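Local structure of uncharacterized protein (Bacteroides ovatus, 4FS7) at residues 148-153 with 168-173; 311-316 with 334-339. The protein is of unknown function but, as an extracellular leucine-rich repeat protein of the BspA type, probably binds other proteins. One frame throughout, in Å; residues are numbered along the deposited sequence.

Contact 1: 148-153 with 168-173; sequences EGVTVI and SLPDSM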
loop_
_atom_site.group_PDB
_atom_site.type_symbol
_atom_site.label_atom_id
_atom_site.label_comp_id
_atom_site.label_asym_id
_atom_site.label_seq_id
_atom_site.Cartn_x
_atom_site.Cartn_y
_atom_site.Cartn_z
ATOM N N GLU A 148 8.530 -3.317 20.841
ATOM C CA GLU A 148 9.738 -2.667 20.323
ATOM C C GLU A 148 10.726 -3.629 19.709
ATOM O O GLU A 148 11.499 -3.269 18.849
ATOM C CB GLU A 148 10.419 -1.816 21.421
ATOM C CG GLU A 148 11.188 -2.574 22.510
ATOM C CD GLU A 148 11.742 -1.675 23.616
ATOM O OE1 GLU A 148 12.549 -0.742 23.324
ATOM O OE2 GLU A 148 11.344 -1.914 24.780
ATOM N N GLY A 149 10.746 -4.861 20.214
ATOM C CA GLY A 149 11.664 -5.858 19.740
ATOM C C GLY A 149 11.282 -6.642 18.521
ATOM O O GLY A 149 12.043 -7.512 18.122
ATOM N N VAL A 150 10.098 -6.376 17.962
ATOM C CA VAL A 150 9.707 -7.041 16.739
ATOM C C VAL A 150 10.578 -6.533 15.607
ATOM O O VAL A 150 10.582 -5.312 15.344
ATOM C CB VAL A 150 8.220 -6.863 16.454
ATOM C CG1 VAL A 150 7.894 -7.309 15.016
ATOM C CG2 VAL A 150 7.407 -7.606 17.486
ATOM N N THR A 151 11.322 -7.418 14.946
ATOM C CA THR A 151 12.264 -7.052 13.899
ATOM C C THR A 151 11.760 -7.316 12.489
ATOM O O THR A 151 12.351 -6.817 11.531
ATOM C CB THR A 151 13.606 -7.770 14.092
ATOM O OG1 THR A 151 13.409 -9.179 14.030
ATOM C CG2 THR A 151 14.267 -7.385 15.435
ATOM N N VAL A 152 10.707 -8.110 12.355
ATOM C CA VAL A 152 10.108 -8.444 11.056
ATOM C C VAL A 152 8.603 -8.468 11.168
ATOM O O VAL A 152 8.079 -9.108 12.089
ATOM C CB VAL A 152 10.451 -9.835 10.528
ATOM C CG1 VAL A 152 10.076 -9.851 9.043
ATOM C CG2 VAL A 152 11.896 -10.202 10.740
ATOM N N ILE A 153 7.921 -7.830 10.215
ATOM C CA ILE A 153 6.506 -7.957 10.045
ATOM C C ILE A 153 6.272 -8.301 8.603
ATOM O O ILE A 153 6.645 -7.530 7.703
ATOM C CB ILE A 153 5.713 -6.693 10.456
ATOM C CG1 ILE A 153 6.008 -6.279 11.893
ATOM C CG2 ILE A 153 4.217 -6.932 10.271
ATOM C CD1 ILE A 153 5.403 -4.919 12.261
ATOM N N SER A 168 0.895 1.201 16.336
ATOM C CA SER A 168 2.222 1.603 16.766
ATOM C C SER A 168 3.244 0.589 16.288
ATOM O O SER A 168 3.325 -0.506 16.844
ATOM C CB SER A 168 2.249 1.753 18.280
ATOM O OG SER A 168 3.572 2.106 18.687
ATOM N N LEU A 169 4.010 0.925 15.265
ATOM C CA LEU A 169 5.069 0.104 14.695
ATOM C C LEU A 169 6.325 0.219 15.542
ATOM O O LEU A 169 6.514 1.219 16.216
ATOM C CB LEU A 169 5.376 0.535 13.261
ATOM C CG LEU A 169 4.310 0.216 12.221
ATOM C CD1 LEU A 169 4.540 1.007 10.945
ATOM C CD2 LEU A 169 4.291 -1.300 11.936
ATOM N N PRO A 170 7.215 -0.787 15.512
ATOM C CA PRO A 170 8.471 -0.656 16.240
ATOM C C PRO A 170 9.275 0.499 15.650
ATOM O O PRO A 170 9.465 0.594 14.430
ATOM C CB PRO A 170 9.168 -2.004 15.982
ATOM C CG PRO A 170 8.072 -2.933 15.588
ATOM C CD PRO A 170 7.112 -2.084 14.824
ATOM N N ASP A 171 9.766 1.357 16.526
ATOM C CA ASP A 171 10.485 2.519 16.064
ATOM C C ASP A 171 11.793 2.232 15.356
ATOM O O ASP A 171 12.274 3.079 14.597
ATOM C CB ASP A 171 10.703 3.492 17.204
ATOM C CG ASP A 171 11.018 4.887 16.734
ATOM O OD1 ASP A 171 10.305 5.467 15.842
ATOM O OD2 ASP A 171 12.019 5.393 17.249
ATOM N N SER A 172 12.373 1.058 15.547
ATOM C CA SER A 172 13.588 0.685 14.880
ATOM C C SER A 172 13.401 0.138 13.484
ATOM O O SER A 172 14.388 -0.119 12.769
ATOM C CB SER A 172 14.331 -0.403 15.695
ATOM O OG SER A 172 13.541 -1.605 15.771
HETATM N N MSE A 173 12.159 -0.096 13.077
HETATM C CA MSE A 173 11.888 -0.761 11.800
HETATM C C MSE A 173 12.308 0.147 10.626
HETATM O O MSE A 173 12.026 1.341 10.625
HETATM C CB MSE A 173 10.408 -1.133 11.713
HETATM C CG MSE A 173 10.066 -1.948 10.467
HETATM SE SE MSE A 173 8.490 -2.999 10.698
HETATM C CE MSE A 173 9.192 -4.279 11.996
HETATM O O HOH W 1 11.918 -0.639 18.012
HETATM O O HOH W 2 14.059 -3.665 17.864
HETATM O O HOH W 3 12.073 -3.348 14.081
#
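Two successive turns of a BspA-type leucine-rich repeat solenoid meet where Pro170 and selenomethionine Met173 lean on Val150 and Ile153. No direct hydrogen bond joins the two segments; apolar side chains and three waters do. The Pro170 ring presents CG to the Val150 carbonyl, with Val150 O 3.5 Å from Pro170 CG, and the same CG also meets Val150 CB. Deeper in, Ile153 is the hub. Its CD1 lies 3.8 Å from Leu169 CD2, while its CG1 lies 3.8 Å from Met173 CE, the Ile153 and Met173 side chains crossing at about a right angle. Met173 leaves its backbone with CG opposite N (chi1 -175°), then bends at chi3 (-69°), and this bend brings CE beside Ile153 CG1 and near the Val150 carbonyl oxygen.

Within the solenoid, 168-173 begins on the last residue of strand 166-168 and reverses through a type I beta turn from Pro170 to Met173, closed by Met173 N to Pro170 O; the other segment runs into the short, weakly bonded strand about 152-153, whose Val152 is bonded to Ile131 of the preceding coil. Asp171 OD2 forms a salt bridge with Arg194. At the Glu148 and Ser172 end, which is exposed, the turn is joined to 148-153 by water. One water donates to Glu148 O and accepts from Ser172 N at 3.0 Å. A second links Glu148 O with Ser172 OG, and a third, 2.8 Å from Val150 O, also reaches Ser172 OG at 2.8 Å.

Contact 2: 311-316 with 334-339; sequences IGEEAF and IGKRSF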
loop_
_atom_site.group_PDB
_atom_site.type_symbol
_atom_site.label_atom_id
_atom_site.label_comp_id
_atom_site.label_asym_id
_atom_site.label_seq_id
_atom_site.Cartn_x
_atom_site.Cartn_y
_atom_site.Cartn_z
ATOM N N ILE A 311 8.315 15.123 -21.952
ATOM C CA ILE A 311 6.935 14.855 -21.561
ATOM C C ILE A 311 6.551 13.489 -22.144
ATOM O O ILE A 311 6.491 13.314 -23.358
ATOM C CB ILE A 311 5.918 15.907 -22.091
ATOM C CG1 ILE A 311 6.403 17.353 -21.853
ATOM C CG2 ILE A 311 4.519 15.621 -21.477
ATOM C CD1 ILE A 311 6.544 17.695 -20.370
ATOM N N GLY A 312 6.362 12.496 -21.273
ATOM C CA GLY A 312 6.143 11.165 -21.676
ATOM C C GLY A 312 4.849 10.886 -22.380
ATOM O O GLY A 312 3.894 11.644 -22.293
ATOM N N GLU A 313 4.801 9.721 -23.004
ATOM C CA GLU A 313 3.618 9.212 -23.653
ATOM C C GLU A 313 2.399 9.279 -22.749
ATOM O O GLU A 313 2.424 8.836 -21.595
ATOM C CB GLU A 313 3.890 7.772 -24.087
ATOM C CG GLU A 313 2.881 7.185 -25.013
ATOM C CD GLU A 313 3.408 6.048 -25.917
ATOM O OE1 GLU A 313 4.542 6.096 -26.504
ATOM O OE2 GLU A 313 2.602 5.121 -26.117
ATOM N N GLU A 314 1.280 9.835 -23.239
ATOM C CA GLU A 314 0.010 9.904 -22.534
ATOM C C GLU A 314 0.114 10.626 -21.182
ATOM O O GLU A 314 -0.784 10.487 -20.341
ATOM C CB GLU A 314 -0.597 8.503 -22.311
ATOM C CG GLU A 314 -1.001 7.783 -23.580
ATOM C CD GLU A 314 -1.540 6.390 -23.321
ATOM O OE1 GLU A 314 -1.940 6.086 -22.174
ATOM O OE2 GLU A 314 -1.575 5.607 -24.293
ATOM N N ALA A 315 1.127 11.485 -20.991
ATOM C CA ALA A 315 1.314 12.079 -19.654
ATOM C C ALA A 315 0.162 12.917 -19.145
ATOM O O ALA A 315 -0.107 12.937 -17.953
ATOM C CB ALA A 315 2.616 12.832 -19.568
ATOM N N PHE A 316 -0.466 13.648 -20.057
ATOM C CA PHE A 316 -1.574 14.504 -19.745
ATOM C C PHE A 316 -2.852 14.102 -20.498
ATOM O O PHE A 316 -3.827 14.876 -20.613
ATOM C CB PHE A 316 -1.281 15.996 -19.977
ATOM C CG PHE A 316 -0.160 16.538 -19.125
ATOM C CD1 PHE A 316 -0.436 17.042 -17.869
ATOM C CD2 PHE A 316 1.137 16.548 -19.565
ATOM C CE1 PHE A 316 0.571 17.552 -17.078
ATOM C CE2 PHE A 316 2.146 17.054 -18.784
ATOM C CZ PHE A 316 1.848 17.568 -17.529
ATOM N N ILE A 334 7.832 15.819 -26.791
ATOM C CA ILE A 334 6.478 15.597 -26.332
ATOM C C ILE A 334 6.051 14.241 -26.879
ATOM O O ILE A 334 6.157 14.021 -28.077
ATOM C CB ILE A 334 5.470 16.725 -26.891
ATOM C CG1 ILE A 334 5.839 18.101 -26.302
ATOM C CG2 ILE A 334 4.021 16.376 -26.608
ATOM C CD1 ILE A 334 5.149 19.316 -27.005
ATOM N N GLY A 335 5.625 13.329 -26.017
ATOM C CA GLY A 335 5.325 11.978 -26.418
ATOM C C GLY A 335 4.034 11.738 -27.146
ATOM O O GLY A 335 3.209 12.620 -27.373
ATOM N N LYS A 336 3.898 10.500 -27.619
ATOM C CA LYS A 336 2.668 10.044 -28.262
ATOM C C LYS A 336 1.479 10.298 -27.342
ATOM O O LYS A 336 1.539 9.967 -26.148
ATOM C CB LYS A 336 2.809 8.542 -28.568
ATOM C CG LYS A 336 1.558 7.890 -29.100
ATOM C CD LYS A 336 1.780 6.437 -29.535
ATOM C CE LYS A 336 0.540 5.836 -30.146
ATOM N NZ LYS A 336 0.795 4.459 -30.639
ATOM N N ARG A 337 0.413 10.898 -27.854
ATOM C CA ARG A 337 -0.836 11.106 -27.109
ATOM C C ARG A 337 -0.599 11.882 -25.818
ATOM O O ARG A 337 -1.436 11.849 -24.931
ATOM C CB ARG A 337 -1.514 9.776 -26.833
ATOM C CG ARG A 337 -2.133 9.161 -28.082
ATOM C CD ARG A 337 -2.571 7.690 -27.918
ATOM N NE ARG A 337 -3.533 7.520 -26.832
ATOM C CZ ARG A 337 -4.203 6.387 -26.646
ATOM N NH1 ARG A 337 -4.011 5.346 -27.446
ATOM N NH2 ARG A 337 -5.025 6.262 -25.621
ATOM N N SER A 338 0.464 12.693 -25.723
ATOM C CA SER A 338 0.725 13.338 -24.432
ATOM C C SER A 338 -0.332 14.289 -23.943
ATOM O O SER A 338 -0.490 14.435 -22.734
ATOM C CB SER A 338 2.098 14.035 -24.438
ATOM O OG SER A 338 3.194 13.128 -24.445
ATOM N N PHE A 339 -1.048 14.953 -24.872
ATOM C CA PHE A 339 -2.160 15.835 -24.525
ATOM C C PHE A 339 -3.439 15.384 -25.228
ATOM O O PHE A 339 -4.351 16.170 -25.404
ATOM C CB PHE A 339 -1.815 17.308 -24.861
ATOM C CG PHE A 339 -0.654 17.835 -24.057
ATOM C CD1 PHE A 339 -0.885 18.398 -22.805
ATOM C CD2 PHE A 339 0.636 17.737 -24.491
ATOM C CE1 PHE A 339 0.175 18.864 -22.057
ATOM C CE2 PHE A 339 1.724 18.203 -23.728
ATOM C CZ PHE A 339 1.470 18.780 -22.515
HETATM O O HOH W 4 6.037 8.498 -27.199
#
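Ser338 and Gly312 meet through a short hydrogen bond, Ser338 OG donating to Gly312 O at 2.7 Å, between equivalent turns of adjacent coils in the leucine-rich repeat solenoid. The hydroxyl comes from above the carbonyl plane, 56° out of it, while Ala315 N reaches the same oxygen from the opposite face, closing the type II turn from Gly312 to Ala315. A matching type II turn, Gly335 to Ser338, lies against it in the next coil. Three backbone hydrogen bonds tie the segments together. Gly335 N donates to Ile311 O at 2.8 Å, next to the parallel bridge of Ile311 with Ile334; further along, Glu314 N bonds to Lys336 O and Phe316 N to Ser338 O.

Equivalent side chains follow suit. The Phe316 and Phe339 rings lie nearly parallel (4°) but slid apart, their centroids 5.1 Å from each other, and Phe293 and Phe362 continue the row on either side. Ile311 CG2 sits in plane at the edge of the Phe316 ring. Outside, the Glu313 and Lys336 chains run side by side, and a water bridges Glu313 OE1 to Lys336 N. Arg337 is directed mainly at Glu317, whose OE1 forms a salt bridge with its NE. Its tie to Glu314 is long and purely electrostatic, since no N-H points at the carboxylate: Glu314 OE2 lies over the centre of the guanidinium face, 3.6 Å from Arg337 CZ.

Overall arrangement
Contacts 1 and 2 sample the same principle, coil-on-coil stacking, at two places along one elongated solenoid. Their centres lie about 43 Å apart, their nearest atoms about 32 Å, on opposite sides of the chain's centre, and they do not touch. In sequence they stand in series, each in a different BspA-type repeat region. The joints differ in kind: contact 1 is water-mediated where it is polar, whereas contact 2 is directly bonded, by three backbone hydrogen bonds and the Ser338 hydroxyl, and buries more surface, 510 Å² against 284 Å². Neither contact includes a ligand or metal; each joins parts of neighbouring coils.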